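Local coordinates for novel protein similar to vertebrate potassium voltage-gated channel, subfamily H (Eag-related) family (PDB 3UKN) that probably forms, as a tetramer, a voltage-gated delayed-rectifier potassium channel, of which this chain is the C-linker and cyclic nucleotide-binding homology domain, at residues 121-126 with 167-172. Residues are numbered along the deposited sequence; the frame is centred on the assembly and turned at random.
Sequences FVCSGS and YCDLQY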
# COMPACT_ATOMS: atom_id res chain seq x y z
N PHE B 121 -17.80 -5.51 0.95
CA PHE B 121 -19.15 -5.47 1.46
C PHE B 121 -19.85 -4.32 0.75
O PHE B 121 -19.33 -3.21 0.74
CB PHE B 121 -19.12 -5.26 2.99
CG PHE B 121 -20.50 -5.08 3.62
CD1 PHE B 121 -21.20 -6.17 4.11
CD2 PHE B 121 -21.06 -3.82 3.76
CE1 PHE B 121 -22.47 -6.01 4.71
CE2 PHE B 121 -22.31 -3.65 4.36
CZ PHE B 121 -23.02 -4.75 4.83
N VAL B 122 -21.00 -4.59 0.14
CA VAL B 122 -21.81 -3.52 -0.49
C VAL B 122 -22.69 -2.76 0.53
O VAL B 122 -23.64 -3.33 1.04
CB VAL B 122 -22.72 -4.10 -1.59
CG1 VAL B 122 -23.30 -2.98 -2.46
CG2 VAL B 122 -21.97 -5.09 -2.43
N CYS B 123 -22.37 -1.50 0.81
CA CYS B 123 -23.24 -0.65 1.66
C CYS B 123 -24.39 -0.03 0.88
O CYS B 123 -25.45 0.22 1.43
CB CYS B 123 -22.48 0.48 2.35
SG CYS B 123 -21.03 0.01 3.28
N SER B 124 -24.16 0.28 -0.39
CA SER B 124 -25.24 0.73 -1.26
C SER B 124 -24.86 0.51 -2.71
O SER B 124 -23.69 0.30 -3.03
CB SER B 124 -25.56 2.20 -1.02
OG SER B 124 -24.39 2.97 -1.13
N GLY B 125 -25.85 0.55 -3.59
CA GLY B 125 -25.61 0.37 -5.00
C GLY B 125 -25.86 -1.06 -5.43
O GLY B 125 -26.15 -1.93 -4.61
N SER B 126 -25.75 -1.29 -6.73
CA SER B 126 -25.92 -2.62 -7.27
C SER B 126 -24.74 -2.98 -8.15
O SER B 126 -24.06 -2.11 -8.68
CB SER B 126 -27.22 -2.71 -8.05
OG SER B 126 -28.30 -2.29 -7.25
N TYR B 167 -23.84 3.60 -9.20
CA TYR B 167 -22.94 4.14 -8.20
C TYR B 167 -23.04 3.28 -6.96
O TYR B 167 -24.14 3.00 -6.48
CB TYR B 167 -23.27 5.60 -7.90
CG TYR B 167 -22.83 6.49 -9.03
CD1 TYR B 167 -21.49 6.83 -9.17
CD2 TYR B 167 -23.73 6.94 -9.99
CE1 TYR B 167 -21.06 7.63 -10.21
CE2 TYR B 167 -23.30 7.74 -11.05
CZ TYR B 167 -21.96 8.08 -11.15
OH TYR B 167 -21.49 8.86 -12.18
N CYS B 168 -21.88 2.83 -6.48
CA CYS B 168 -21.79 1.92 -5.33
C CYS B 168 -20.92 2.45 -4.21
O CYS B 168 -19.91 3.13 -4.44
CB CYS B 168 -21.21 0.57 -5.75
SG CYS B 168 -22.25 -0.41 -6.82
N ASP B 169 -21.30 2.12 -2.99
CA ASP B 169 -20.51 2.43 -1.81
C ASP B 169 -20.07 1.12 -1.15
O ASP B 169 -20.89 0.37 -0.62
CB ASP B 169 -21.33 3.28 -0.84
CG ASP B 169 -20.49 3.85 0.27
OD1 ASP B 169 -19.49 3.21 0.66
OD2 ASP B 169 -20.84 4.94 0.76
N LEU B 170 -18.77 0.86 -1.19
CA LEU B 170 -18.22 -0.40 -0.74
C LEU B 170 -17.35 -0.26 0.50
O LEU B 170 -16.69 0.76 0.69
CB LEU B 170 -17.39 -1.01 -1.86
CG LEU B 170 -18.13 -1.24 -3.18
CD1 LEU B 170 -17.13 -1.52 -4.30
CD2 LEU B 170 -19.09 -2.39 -3.02
N GLN B 171 -17.37 -1.28 1.35
CA GLN B 171 -16.40 -1.42 2.42
C GLN B 171 -15.60 -2.67 2.16
O GLN B 171 -16.04 -3.55 1.43
CB GLN B 171 -17.09 -1.55 3.78
CG GLN B 171 -17.79 -0.32 4.23
CD GLN B 171 -18.38 -0.45 5.62
OE1 GLN B 171 -18.26 -1.49 6.27
NE2 GLN B 171 -19.04 0.60 6.07
N TYR B 172 -14.43 -2.77 2.79
CA TYR B 172 -13.59 -3.93 2.55
C TYR B 172 -12.46 -4.02 3.55
O TYR B 172 -12.11 -3.04 4.21
CB TYR B 172 -13.04 -3.90 1.11
CG TYR B 172 -12.05 -2.78 0.81
CD1 TYR B 172 -10.67 -2.96 1.01
CD2 TYR B 172 -12.49 -1.55 0.32
CE1 TYR B 172 -9.75 -1.93 0.72
CE2 TYR B 172 -11.56 -0.51 0.03
CZ TYR B 172 -10.21 -0.70 0.25
OH TYR B 172 -9.32 0.32 -0.04
O HOH W 1 -24.38 4.21 -3.98
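Two successive amides, those of Cys123 and Ser124, converge on the carbonyl oxygen of Asp169, a classic beta bulge in the antiparallel pairing of strands 118-122 and 168-174. Cys123 N lies 2.8 Å from Asp169 O, nearly in line with the C=O bond, whereas Ser124 N reaches the same oxygen in the carbonyl plane, on a lone pair, at a longer 3.3 Å. Before the bulge the pairing is regular, Phe121 and Gln171 exchanging both backbone bonds; within it Asp169 N returns a bond to Ser124 O from above the carbonyl plane. With SG anti to its carbonyl carbon (chi1 -53°), Cys123 sets its sulfur 3.4 Å from Gln171 CG and at the edge of the Phe121 ring. The side-chain amide of Gln171 is held outside the pair, by Glu76 and the Leu77 backbone. On the face opposite Phe121 and Gln171, Val122 CG2 lies alongside Leu170 CD2, 4.0 Å away. A water links Ser124 OG to Tyr167 O. In this beta-roll of the cyclic nucleotide-binding fold, the extra residue coincides with, and probably eases, the corner the chain turns at Cys123 towards strand 127-131 of the other sheet, and because the Asp169 oxygen accepts both hydrogen bonds, neither amide of the bulge loses its partner.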